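Local structure of geobacter metallireducens SMUG1 (Geobacter metallireducens, 5H99) at residues A[34-39]-A[88-93]; A[189-194]-A[208-213]; A[183-188]-A[234-239]. The protein belongs to the uracil DNA glycosylase superfamily and has a fold built round a four-stranded parallel beta-sheet flanked by helices. The protein carries 1 engineered substitution. All blocks are in the same frame, centred on the assembly; numbering follows the deposited sequence.

How the contacts relate
Contact 1 comes first along the chain and stands apart: its centre is 27 Å from that of contact 2 and 31 Å from that of contact 3, on the opposite side of the chain's centre. There an irregular loop is tied to the corner between helices 33-36 and 38-48. The centres of contacts 2 and 3 are 11 Å apart and the two touch, Gly209 meeting Val186 and Gly188 across neighbouring strands of the parallel sheet. Contact 3 starts on the earlier strand and closes near the C-terminus, so contact 2 falls between its two segments in sequence. Together they join strands 185-189 and 207-211 to helix 191-200 and to the end of helix 225-235.

Contact 1 (A[34-39]-A[88-93]); sequences LLYARE and GTVTRP
Pro93 packs over the ring of Tyr36 where, in this uracil DNA glycosylase superfamily fold, the loop between helices 77-82 and 112-125 passes the junction of helices 33-36 and 38-48. The two segments run in nearly opposite directions, 167° apart end to end. Pro93 CG lies over one face of the tyrosine ring in a CH-pi contact, 3.8 Å from its centroid and displaced toward the CE2 side. Val90 takes the edge instead, its CG1 near the ring plane and 3.9 Å from Tyr36 CD1. A flat aromatic suits this place because it offers a broad surface to the proline and a rim to the valine, while its hydroxyl reaches away to the carbonyl of Ala68. Tyr36 CG occupies the crowded position between backbone N and carbonyl carbon (chi1 65°), which turns the ring toward Val90 and Pro93. The other methyl of Val90, CG2, rests 4.1 Å from Ala37 CB; small Ala37, the N-cap residue of helix 38-48, lets the loop pass close. Val102 backs Tyr36, Val90 and Pro93 alike.

Backbone and carboxylate bonds then fix the loop's course. Thr91 N donates to Tyr36 O at 3.1 Å, and Val90 CA adds a CA-H...O contact to the same oxygen. At the more exposed end, the extended Glu39 side chain crosses to Thr89, whose backbone N donates to Glu39 OE1 at 2.6 Å, meeting that oxygen from above the carboxylate plane.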
ATOM      1  N   LEU A  34      -8.977   3.651   2.784  1.00 21.94           N
ATOM      2  CA  LEU A  34      -9.091   3.034   4.097  1.00 25.27           C
ATOM      3  C   LEU A  34     -10.486   3.247   4.681  1.00 28.15           C
ATOM      4  O   LEU A  34     -10.940   2.470   5.520  1.00 27.50           O
ATOM      5  CB  LEU A  34      -8.023   3.579   5.046  1.00 28.26           C
ATOM      6  CG  LEU A  34      -6.587   3.188   4.691  1.00 29.50           C
ATOM      7  CD1 LEU A  34      -5.646   3.467   5.854  1.00 33.70           C
ATOM      8  CD2 LEU A  34      -6.510   1.732   4.264  1.00 15.41           C
ATOM      9  N   LEU A  35     -11.157   4.309   4.243  1.00 25.93           N
ATOM     10  CA  LEU A  35     -12.543   4.553   4.635  1.00 21.73           C
ATOM     11  C   LEU A  35     -13.560   3.929   3.680  1.00 22.94           C
ATOM     12  O   LEU A  35     -14.369   3.101   4.097  1.00 27.70           O
ATOM     13  CB  LEU A  35     -12.810   6.055   4.764  1.00 22.23           C
ATOM     14  CG  LEU A  35     -11.970   6.797   5.807  1.00 31.91           C
ATOM     15  CD1 LEU A  35     -12.179   8.301   5.707  1.00 19.09           C
ATOM     16  CD2 LEU A  35     -12.306   6.300   7.206  1.00 23.63           C
ATOM     17  N   TYR A  36     -13.527   4.314   2.406  1.00 25.91           N
ATOM     18  CA  TYR A  36     -14.599   3.918   1.493  1.00 24.99           C
ATOM     19  C   TYR A  36     -14.428   2.484   0.996  1.00 25.02           C
ATOM     20  O   TYR A  36     -15.356   1.895   0.443  1.00 28.14           O
ATOM     21  CB  TYR A  36     -14.695   4.880   0.298  1.00 28.78           C
ATOM     22  CG  TYR A  36     -13.510   4.907  -0.652  1.00 31.06           C
ATOM     23  CD1 TYR A  36     -13.327   3.903  -1.597  1.00 31.83           C
ATOM     24  CD2 TYR A  36     -12.605   5.961  -0.640  1.00 30.59           C
ATOM     25  CE1 TYR A  36     -12.261   3.930  -2.475  1.00 33.93           C
ATOM     26  CE2 TYR A  36     -11.537   5.999  -1.519  1.00 24.13           C
ATOM     27  CZ  TYR A  36     -11.369   4.979  -2.434  1.00 29.11           C
ATOM     28  OH  TYR A  36     -10.309   5.008  -3.310  1.00 31.37           O
ATOM     29  N   ALA A  37     -13.239   1.929   1.197  1.00 29.95           N
ATOM     30  CA  ALA A  37     -12.974   0.544   0.832  1.00 23.94           C
ATOM     31  C   ALA A  37     -12.445  -0.205   2.046  1.00 27.51           C
ATOM     32  O   ALA A  37     -11.613  -1.103   1.922  1.00 31.03           O
ATOM     33  CB  ALA A  37     -11.987   0.469  -0.323  1.00 20.23           C
ATOM     34  N   ARG A  38     -12.929   0.188   3.221  1.00 29.72           N
ATOM     35  CA  ARG A  38     -12.523  -0.432   4.476  1.00 28.98           C
ATOM     36  C   ARG A  38     -12.784  -1.932   4.496  1.00 30.49           C
ATOM     37  O   ARG A  38     -12.010  -2.688   5.070  1.00 26.08           O
ATOM     38  CB  ARG A  38     -13.241   0.215   5.662  1.00 20.43           C
ATOM     39  CG  ARG A  38     -12.722  -0.282   7.003  1.00 23.20           C
ATOM     40  CD  ARG A  38     -13.532   0.233   8.176  1.00 22.09           C
ATOM     41  NE  ARG A  38     -12.982  -0.244   9.442  1.00 21.20           N
ATOM     42  CZ  ARG A  38     -13.183  -1.462   9.936  1.00 35.78           C
ATOM     43  NH1 ARG A  38     -13.923  -2.337   9.269  1.00 22.47           N
ATOM     44  NH2 ARG A  38     -12.638  -1.806  11.095  1.00 31.53           N
ATOM     45  N   GLU A  39     -13.885  -2.357   3.888  1.00 22.66           N
ATOM     46  CA  GLU A  39     -14.312  -3.749   3.975  1.00 34.45           C
ATOM     47  C   GLU A  39     -13.346  -4.721   3.266  1.00 32.78           C
ATOM     48  O   GLU A  39     -12.872  -5.676   3.893  1.00 28.73           O
ATOM     49  CB  GLU A  39     -15.736  -3.888   3.420  1.00 37.44           C
ATOM     50  CG  GLU A  39     -16.520  -5.072   3.939  1.00 36.49           C
ATOM     51  CD  GLU A  39     -17.948  -5.070   3.430  1.00 38.40           C
ATOM     52  OE1 GLU A  39     -18.163  -5.458   2.262  1.00 40.97           O
ATOM     53  OE2 GLU A  39     -18.855  -4.678   4.196  1.00 30.54           O
ATOM     54  N   GLY A  88     -15.925  -7.240  -1.479  1.00 37.99           N
ATOM     55  CA  GLY A  88     -16.297  -6.227  -0.512  1.00 51.15           C
ATOM     56  C   GLY A  88     -17.150  -5.082  -1.011  1.00 45.63           C
ATOM     57  O   GLY A  88     -17.325  -4.879  -2.213  1.00 36.21           O
ATOM     58  N   THR A  89     -17.681  -4.328  -0.055  1.00 47.72           N
ATOM     59  CA  THR A  89     -18.403  -3.102  -0.341  1.00 41.99           C
ATOM     60  C   THR A  89     -17.407  -1.978  -0.570  1.00 37.69           C
ATOM     61  O   THR A  89     -16.600  -1.670   0.306  1.00 40.14           O
ATOM     62  CB  THR A  89     -19.361  -2.724   0.803  1.00 43.69           C
ATOM     63  OG1 THR A  89     -20.509  -3.581   0.770  1.00 45.64           O
ATOM     64  CG2 THR A  89     -19.809  -1.275   0.671  1.00 27.65           C
ATOM     65  N   VAL A  90     -17.453  -1.374  -1.750  1.00 37.67           N
ATOM     66  CA  VAL A  90     -16.634  -0.204  -2.022  1.00 45.58           C
ATOM     67  C   VAL A  90     -17.525   0.943  -2.468  1.00 37.80           C
ATOM     68  O   VAL A  90     -18.088   0.920  -3.562  1.00 38.07           O
ATOM     69  CB  VAL A  90     -15.566  -0.481  -3.098  1.00 28.98           C
ATOM     70  CG1 VAL A  90     -14.781   0.786  -3.401  1.00 31.50           C
ATOM     71  CG2 VAL A  90     -14.630  -1.591  -2.644  1.00 26.32           C
ATOM     72  N   THR A  91     -17.650   1.948  -1.609  1.00 27.36           N
ATOM     73  CA  THR A  91     -18.463   3.111  -1.923  1.00 34.78           C
ATOM     74  C   THR A  91     -17.576   4.190  -2.519  1.00 35.40           C
ATOM     75  O   THR A  91     -16.361   4.186  -2.326  1.00 37.57           O
ATOM     76  CB  THR A  91     -19.191   3.662  -0.681  1.00 35.05           C
ATOM     77  OG1 THR A  91     -18.230   4.088   0.292  1.00 46.47           O
ATOM     78  CG2 THR A  91     -20.089   2.595  -0.073  1.00 22.40           C
ATOM     79  N   ARG A  92     -18.188   5.107  -3.255  1.00 36.35           N
ATOM     80  CA  ARG A  92     -17.440   6.155  -3.928  1.00 29.79           C
ATOM     81  C   ARG A  92     -17.048   7.237  -2.933  1.00 29.39           C
ATOM     82  O   ARG A  92     -17.824   7.571  -2.037  1.00 27.48           O
ATOM     83  CB  ARG A  92     -18.262   6.734  -5.079  1.00 38.96           C
ATOM     84  CG  ARG A  92     -18.718   5.667  -6.058  1.00 38.49           C
ATOM     85  CD  ARG A  92     -19.288   6.252  -7.334  1.00 30.27           C
ATOM     86  NE  ARG A  92     -19.850   5.203  -8.179  1.00 39.76           N
ATOM     87  CZ  ARG A  92     -19.195   4.621  -9.179  1.00 46.48           C
ATOM     88  NH1 ARG A  92     -17.948   4.982  -9.455  1.00 45.00           N
ATOM     89  NH2 ARG A  92     -19.781   3.673  -9.897  1.00 40.00           N
ATOM     90  N   PRO A  93     -15.831   7.779  -3.079  1.00 34.98           N
ATOM     91  CA  PRO A  93     -15.365   8.857  -2.204  1.00 31.08           C
ATOM     92  C   PRO A  93     -16.239  10.089  -2.366  1.00 37.58           C
ATOM     93  O   PRO A  93     -16.785  10.301  -3.449  1.00 48.83           O
ATOM     94  CB  PRO A  93     -13.938   9.131  -2.694  1.00 26.31           C
ATOM     95  CG  PRO A  93     -13.576   7.967  -3.559  1.00 27.85           C
ATOM     96  CD  PRO A  93     -14.857   7.471  -4.136  1.00 27.98           C
TER

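Contact 2 (A[189-194]-A[208-213]); sequences VGAFAE and VGRIIH
Val189 and His213 pack together at the C-terminal ends of the two parallel strands of a beta-alpha-beta unit made of strand 185-189, helix 191-200 and strand 207-211. Val189 CG1, anti to its own nitrogen (chi1 -178°), lies over one face of the imidazole in a CH-pi contact, 4.3 Å from the ring centroid, and the two side chains cross at about a right angle. The carbonyl of the same valine comes close to the ring from another direction, with His213 CD2 3.2 Å from Val189 O. Val189 also pairs with Ile211 in a parallel bridge, and a branched apolar residue fits this buried strand end.

Next comes Gly190, where the chain leaves the sheet and enters the helix. Gly190 N donates to Ile211 O at 3.1 Å in an almost linear approach to the carbonyl, the one backbone bond between these two segments. Its positive phi of 95° would press a beta carbon against the preceding carbonyl oxygen, and the His213 ring is close as well, so glycine fits. Gly190 is the N-cap residue, and its O accepts the first helical bond, from Glu194 N.

Ala191 opens the helix, its small side chain allowing Arg210 to fold over it: Ala191 CA lies 3.8 Å from Arg210 CD. One turn on, Glu194 extends over the neighbouring strand, its CG against Val208 CG1 and the carbonyl of Gly209. Its carboxylate makes a salt bridge with Arg210, whose chain bends at chi3 to bring NE round. The two planes stand 71° apart: Glu194 OE2 lies in the guanidinium plane, whereas Arg210 NE, 2.9 Å away, sits above the plane of the carboxylate.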
ATOM      1  N   VAL A 189       9.017  -0.559  -1.735  1.00 32.19           N
ATOM      2  CA  VAL A 189       8.791  -0.773  -3.156  1.00 28.39           C
ATOM      3  C   VAL A 189       9.087   0.531  -3.883  1.00 33.69           C
ATOM      4  O   VAL A 189       8.250   1.431  -3.945  1.00 35.19           O
ATOM      5  CB  VAL A 189       7.356  -1.240  -3.449  1.00 31.20           C
ATOM      6  CG1 VAL A 189       7.182  -1.494  -4.937  1.00 35.26           C
ATOM      7  CG2 VAL A 189       7.041  -2.498  -2.655  1.00 28.19           C
ATOM      8  N   GLY A 190      10.295   0.614  -4.430  1.00 43.72           N
ATOM      9  CA  GLY A 190      10.825   1.852  -4.969  1.00 27.17           C
ATOM     10  C   GLY A 190      11.664   2.560  -3.921  1.00 30.38           C
ATOM     11  O   GLY A 190      11.527   2.298  -2.727  1.00 27.91           O
ATOM     12  N   ALA A 191      12.522   3.473  -4.368  1.00 29.01           N
ATOM     13  CA  ALA A 191      13.490   4.129  -3.490  1.00 30.97           C
ATOM     14  C   ALA A 191      12.809   5.116  -2.543  1.00 28.21           C
ATOM     15  O   ALA A 191      13.275   5.358  -1.429  1.00 35.05           O
ATOM     16  CB  ALA A 191      14.553   4.837  -4.316  1.00 23.93           C
ATOM     17  N   PHE A 192      11.706   5.687  -3.009  1.00 25.39           N
ATOM     18  CA  PHE A 192      10.949   6.692  -2.272  1.00 36.07           C
ATOM     19  C   PHE A 192      10.287   6.046  -1.041  1.00 33.06           C
ATOM     20  O   PHE A 192      10.385   6.554   0.096  1.00 35.24           O
ATOM     21  CB  PHE A 192       9.950   7.343  -3.244  1.00 37.16           C
ATOM     22  CG  PHE A 192       9.077   8.408  -2.646  1.00 51.65           C
ATOM     23  CD1 PHE A 192       9.548   9.259  -1.661  1.00 52.65           C
ATOM     24  CD2 PHE A 192       7.810   8.631  -3.165  1.00 62.18           C
ATOM     25  CE1 PHE A 192       8.736  10.254  -1.142  1.00 43.71           C
ATOM     26  CE2 PHE A 192       7.000   9.630  -2.662  1.00 59.76           C
ATOM     27  CZ  PHE A 192       7.463  10.444  -1.650  1.00 51.40           C
ATOM     28  N   ALA A 193       9.659   4.894  -1.269  1.00 34.43           N
ATOM     29  CA  ALA A 193       9.096   4.089  -0.193  1.00 34.22           C
ATOM     30  C   ALA A 193      10.173   3.689   0.819  1.00 26.66           C
ATOM     31  O   ALA A 193       9.953   3.761   2.033  1.00 25.22           O
ATOM     32  CB  ALA A 193       8.413   2.851  -0.758  1.00 33.90           C
ATOM     33  N   GLU A 194      11.338   3.284   0.315  1.00 24.24           N
ATOM     34  CA  GLU A 194      12.449   2.895   1.183  1.00 34.49           C
ATOM     35  C   GLU A 194      12.904   4.058   2.055  1.00 28.24           C
ATOM     36  O   GLU A 194      13.179   3.880   3.244  1.00 35.49           O
ATOM     37  CB  GLU A 194      13.633   2.377   0.361  1.00 22.05           C
ATOM     38  CG  GLU A 194      14.827   1.953   1.213  1.00 25.44           C
ATOM     39  CD  GLU A 194      16.103   1.772   0.410  1.00 30.86           C
ATOM     40  OE1 GLU A 194      16.965   0.975   0.839  1.00 34.63           O
ATOM     41  OE2 GLU A 194      16.252   2.428  -0.641  1.00 34.88           O
ATOM     42  N   VAL A 208      16.316  -2.488   6.604  1.00 37.97           N
ATOM     43  CA  VAL A 208      15.540  -1.860   5.560  1.00 33.55           C
ATOM     44  C   VAL A 208      16.243  -1.978   4.210  1.00 34.18           C
ATOM     45  O   VAL A 208      17.461  -1.820   4.111  1.00 21.62           O
ATOM     46  CB  VAL A 208      15.267  -0.404   5.866  1.00 29.00           C
ATOM     47  CG1 VAL A 208      14.193   0.095   4.907  1.00 23.34           C
ATOM     48  CG2 VAL A 208      14.804  -0.232   7.317  1.00 32.88           C
ATOM     49  N   GLY A 209      15.461  -2.253   3.174  1.00 28.20           N
ATOM     50  CA  GLY A 209      15.983  -2.439   1.836  1.00 22.94           C
ATOM     51  C   GLY A 209      14.913  -2.061   0.836  1.00 27.07           C
ATOM     52  O   GLY A 209      13.902  -1.462   1.203  1.00 32.09           O
ATOM     53  N   ARG A 210      15.133  -2.390  -0.431  1.00 27.30           N
ATOM     54  CA  ARG A 210      14.149  -2.079  -1.458  1.00 31.48           C
ATOM     55  C   ARG A 210      14.232  -3.032  -2.641  1.00 38.79           C
ATOM     56  O   ARG A 210      15.278  -3.625  -2.905  1.00 39.78           O
ATOM     57  CB  ARG A 210      14.313  -0.640  -1.947  1.00 33.78           C
ATOM     58  CG  ARG A 210      15.546  -0.410  -2.797  1.00 33.88           C
ATOM     59  CD  ARG A 210      15.589   1.014  -3.318  1.00 49.22           C
ATOM     60  NE  ARG A 210      16.946   1.551  -3.314  1.00 47.16           N
ATOM     61  CZ  ARG A 210      17.779   1.482  -4.346  1.00 43.19           C
ATOM     62  NH1 ARG A 210      18.998   1.996  -4.252  1.00 47.15           N
ATOM     63  NH2 ARG A 210      17.393   0.900  -5.474  1.00 44.45           N
ATOM     64  N   ILE A 211      13.113  -3.190  -3.340  1.00 32.61           N
ATOM     65  CA  ILE A 211      13.127  -3.807  -4.658  1.00 40.78           C
ATOM     66  C   ILE A 211      12.725  -2.758  -5.689  1.00 39.04           C
ATOM     67  O   ILE A 211      12.076  -1.768  -5.354  1.00 37.22           O
ATOM     68  CB  ILE A 211      12.178  -5.023  -4.750  1.00 36.93           C
ATOM     69  CG1 ILE A 211      10.718  -4.587  -4.624  1.00 34.53           C
ATOM     70  CG2 ILE A 211      12.539  -6.067  -3.703  1.00 28.41           C
ATOM     71  CD1 ILE A 211       9.733  -5.620  -5.128  1.00 32.45           C
ATOM     72  N   ILE A 212      13.129  -2.966  -6.936  1.00 46.82           N
ATOM     73  CA  ILE A 212      12.798  -2.047  -8.014  1.00 44.45           C
ATOM     74  C   ILE A 212      11.282  -1.943  -8.200  1.00 45.29           C
ATOM     75  O   ILE A 212      10.576  -2.952  -8.175  1.00 53.15           O
ATOM     76  CB  ILE A 212      13.471  -2.495  -9.334  1.00 38.40           C
ATOM     77  CG1 ILE A 212      13.003  -1.640 -10.510  1.00 46.00           C
ATOM     78  CG2 ILE A 212      13.213  -3.976  -9.602  1.00 42.80           C
ATOM     79  CD1 ILE A 212      13.899  -1.732 -11.725  1.00 52.50           C
ATOM     80  N   HIS A 213      10.783  -0.724  -8.377  1.00 48.58           N
ATOM     81  CA  HIS A 213       9.354  -0.496  -8.567  1.00 51.26           C
ATOM     82  C   HIS A 213       8.963  -1.139  -9.906  1.00 53.61           C
ATOM     83  O   HIS A 213       9.710  -1.044 -10.892  1.00 66.11           O
ATOM     84  CB  HIS A 213       9.050   0.999  -8.536  1.00 54.90           C
ATOM     85  CG  HIS A 213       7.652   1.339  -8.117  1.00 59.92           C
ATOM     86  ND1 HIS A 213       6.555   1.133  -8.929  1.00 51.57           N
ATOM     87  CD2 HIS A 213       7.163   1.859  -6.965  1.00 60.61           C
ATOM     88  CE1 HIS A 213       5.461   1.513  -8.302  1.00 49.86           C
ATOM     89  NE2 HIS A 213       5.800   1.961  -7.104  1.00 56.86           N
TER

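Contact 3 (A[183-188]-A[234-239]); sequences PRVVIG and AELGVD
The guanidinium of Arg184 lies beside the backbone carbonyls of Leu236 and Gly237. Leu236 O stands in its plane, at the edge, 3.7 Å from Arg184 NH1, while one face is covered by the arginine's own neighbour, Val185, whose CG2 is set toward the rim of the group. Gly237 O and Val238 CG1 approach obliquely; Arg184 NH2 is 3.0 Å from Gly237 O and 3.4 Å from Val238 CG1. The side chain begins fully extended, then turns at chi3 (62°), which folds the charged end back over the start of the strand. Long, weak ion pairs to Glu54 and Glu207 also lie near it. A positive group suits this place, since the carbonyls at the C-terminal end of a helix carry partial negative charge and would probably attract it.

Those carbonyls belong to the Schellman motif that ends helix 225-235, the helix following strand 207-211 of the parallel sheet. Gly237 has left the helix with a positive phi of 69°, a value that glycine adopts readily, and Gly237 N still bonds back to Ala234 O at 2.9 Å.

Further along strand 185-189, apolar side chains join it to the helix end, and branched aliphatic residues suit this packing between sheet and helix. Leu236 and Ile187 reach toward each other tip to tip, with CD1 of each 3.7 Å apart. Val185 sits beside this pair, its CG1 4.3 Å from Leu236 CD2. Beyond the turn, Val238 points its CG1 at Val185 CG2, 4.5 Å away, and its side chain also touches Val55 and Leu233.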
ATOM      1  N   PRO A 183       8.783  -7.890  11.709  1.00 36.25           N
ATOM      2  CA  PRO A 183       9.534  -8.397  10.558  1.00 24.25           C
ATOM      3  C   PRO A 183      11.044  -8.284  10.744  1.00 31.63           C
ATOM      4  O   PRO A 183      11.511  -7.397  11.460  1.00 34.93           O
ATOM      5  CB  PRO A 183       9.064  -7.494   9.420  1.00 23.23           C
ATOM      6  CG  PRO A 183       8.805  -6.190  10.091  1.00 27.91           C
ATOM      7  CD  PRO A 183       8.299  -6.516  11.478  1.00 33.32           C
ATOM      8  N   ARG A 184      11.793  -9.179  10.110  1.00 29.65           N
ATOM      9  CA  ARG A 184      13.247  -9.097  10.118  1.00 30.77           C
ATOM     10  C   ARG A 184      13.717  -8.014   9.158  1.00 33.75           C
ATOM     11  O   ARG A 184      14.685  -7.302   9.427  1.00 33.89           O
ATOM     12  CB  ARG A 184      13.869 -10.438   9.725  1.00 38.85           C
ATOM     13  CG  ARG A 184      15.388 -10.428   9.691  1.00 49.84           C
ATOM     14  CD  ARG A 184      15.940 -11.775   9.255  1.00 51.31           C
ATOM     15  NE  ARG A 184      15.519 -12.116   7.898  1.00 52.26           N
ATOM     16  CZ  ARG A 184      16.180 -11.770   6.797  1.00 54.46           C
ATOM     17  NH1 ARG A 184      17.297 -11.059   6.884  1.00 49.02           N
ATOM     18  NH2 ARG A 184      15.719 -12.128   5.606  1.00 50.19           N
ATOM     19  N   VAL A 185      13.013  -7.892   8.039  1.00 32.99           N
ATOM     20  CA  VAL A 185      13.373  -6.934   7.004  1.00 28.59           C
ATOM     21  C   VAL A 185      12.152  -6.140   6.552  1.00 39.89           C
ATOM     22  O   VAL A 185      11.056  -6.685   6.425  1.00 31.19           O
ATOM     23  CB  VAL A 185      14.007  -7.632   5.774  1.00 36.46           C
ATOM     24  CG1 VAL A 185      14.481  -6.609   4.752  1.00 32.62           C
ATOM     25  CG2 VAL A 185      15.161  -8.525   6.195  1.00 51.23           C
ATOM     26  N   VAL A 186      12.355  -4.851   6.307  1.00 32.88           N
ATOM     27  CA  VAL A 186      11.316  -4.010   5.739  1.00 26.01           C
ATOM     28  C   VAL A 186      11.782  -3.542   4.369  1.00 36.84           C
ATOM     29  O   VAL A 186      12.778  -2.827   4.250  1.00 32.14           O
ATOM     30  CB  VAL A 186      11.000  -2.797   6.633  1.00 33.54           C
ATOM     31  CG1 VAL A 186      10.062  -1.838   5.918  1.00 26.19           C
ATOM     32  CG2 VAL A 186      10.404  -3.255   7.955  1.00 20.29           C
ATOM     33  N   ILE A 187      11.057  -3.949   3.336  1.00 39.30           N
ATOM     34  CA  ILE A 187      11.478  -3.688   1.968  1.00 30.59           C
ATOM     35  C   ILE A 187      10.556  -2.680   1.297  1.00 32.00           C
ATOM     36  O   ILE A 187       9.370  -2.939   1.094  1.00 22.56           O
ATOM     37  CB  ILE A 187      11.509  -4.984   1.134  1.00 26.49           C
ATOM     38  CG1 ILE A 187      12.428  -6.013   1.794  1.00 29.59           C
ATOM     39  CG2 ILE A 187      11.964  -4.696  -0.285  1.00 20.02           C
ATOM     40  CD1 ILE A 187      12.651  -7.257   0.961  1.00 18.82           C
ATOM     41  N   GLY A 188      11.115  -1.523   0.961  1.00 23.83           N
ATOM     42  CA  GLY A 188      10.371  -0.491   0.270  1.00 24.81           C
ATOM     43  C   GLY A 188      10.195  -0.842  -1.192  1.00 29.77           C
ATOM     44  O   GLY A 188      11.108  -1.370  -1.823  1.00 28.98           O
ATOM     45  N   ALA A 234      17.670 -11.459  -2.905  1.00 28.88           N
ATOM     46  CA  ALA A 234      18.783 -12.324  -2.530  1.00 36.93           C
ATOM     47  C   ALA A 234      19.815 -11.573  -1.690  1.00 38.14           C
ATOM     48  O   ALA A 234      20.346 -12.111  -0.718  1.00 41.01           O
ATOM     49  CB  ALA A 234      19.434 -12.915  -3.771  1.00 36.48           C
ATOM     50  N   GLU A 235      20.093 -10.329  -2.070  1.00 31.55           N
ATOM     51  CA  GLU A 235      21.067  -9.504  -1.361  1.00 34.02           C
ATOM     52  C   GLU A 235      20.574  -9.127   0.029  1.00 30.38           C
ATOM     53  O   GLU A 235      21.369  -8.906   0.940  1.00 32.43           O
ATOM     54  CB  GLU A 235      21.369  -8.229  -2.152  1.00 28.96           C
ATOM     55  CG  GLU A 235      22.044  -8.447  -3.492  1.00 35.87           C
ATOM     56  CD  GLU A 235      22.928  -7.282  -3.887  1.00 43.12           C
ATOM     57  OE1 GLU A 235      22.864  -6.858  -5.061  1.00 39.33           O
ATOM     58  OE2 GLU A 235      23.685  -6.787  -3.026  1.00 45.78           O
ATOM     59  N   LEU A 236      19.257  -9.050   0.186  1.00 40.43           N
ATOM     60  CA  LEU A 236      18.663  -8.782   1.489  1.00 41.33           C
ATOM     61  C   LEU A 236      18.534 -10.065   2.302  1.00 29.32           C
ATOM     62  O   LEU A 236      18.019 -10.056   3.420  1.00 46.82           O
ATOM     63  CB  LEU A 236      17.300  -8.107   1.330  1.00 29.99           C
ATOM     64  CG  LEU A 236      17.375  -6.654   0.857  1.00 21.94           C
ATOM     65  CD1 LEU A 236      16.104  -6.247   0.123  1.00 22.95           C
ATOM     66  CD2 LEU A 236      17.653  -5.725   2.029  1.00 20.92           C
ATOM     67  N   GLY A 237      19.005 -11.166   1.727  1.00 36.21           N
ATOM     68  CA  GLY A 237      18.999 -12.449   2.401  1.00 39.83           C
ATOM     69  C   GLY A 237      17.614 -13.033   2.604  1.00 30.15           C
ATOM     70  O   GLY A 237      17.351 -13.672   3.623  1.00 30.18           O
ATOM     71  N   VAL A 238      16.723 -12.810   1.644  1.00 28.90           N
ATOM     72  CA  VAL A 238      15.395 -13.406   1.708  1.00 36.13           C
ATOM     73  C   VAL A 238      15.208 -14.402   0.557  1.00 37.70           C
ATOM     74  O   VAL A 238      15.484 -14.103  -0.609  1.00 33.60           O
ATOM     75  CB  VAL A 238      14.268 -12.321   1.720  1.00 38.16           C
ATOM     76  CG1 VAL A 238      14.689 -11.131   2.567  1.00 37.25           C
ATOM     77  CG2 VAL A 238      13.899 -11.850   0.325  1.00 40.79           C
ATOM     78  N   ASP A 239      14.826 -15.624   0.909  1.00 38.69           N
ATOM     79  CA  ASP A 239      14.496 -16.635  -0.088  1.00 37.16           C
ATOM     80  C   ASP A 239      13.110 -16.353  -0.653  1.00 38.03           C
ATOM     81  O   ASP A 239      12.142 -16.217   0.094  1.00 34.55           O
ATOM     82  CB  ASP A 239      14.568 -18.040   0.511  1.00 49.62           C
ATOM     83  CG  ASP A 239      15.981 -18.436   0.894  1.00 68.12           C
ATOM     84  OD1 ASP A 239      16.842 -18.514  -0.009  1.00 56.78           O
ATOM     85  OD2 ASP A 239      16.230 -18.673   2.094  1.00 73.92           O
TER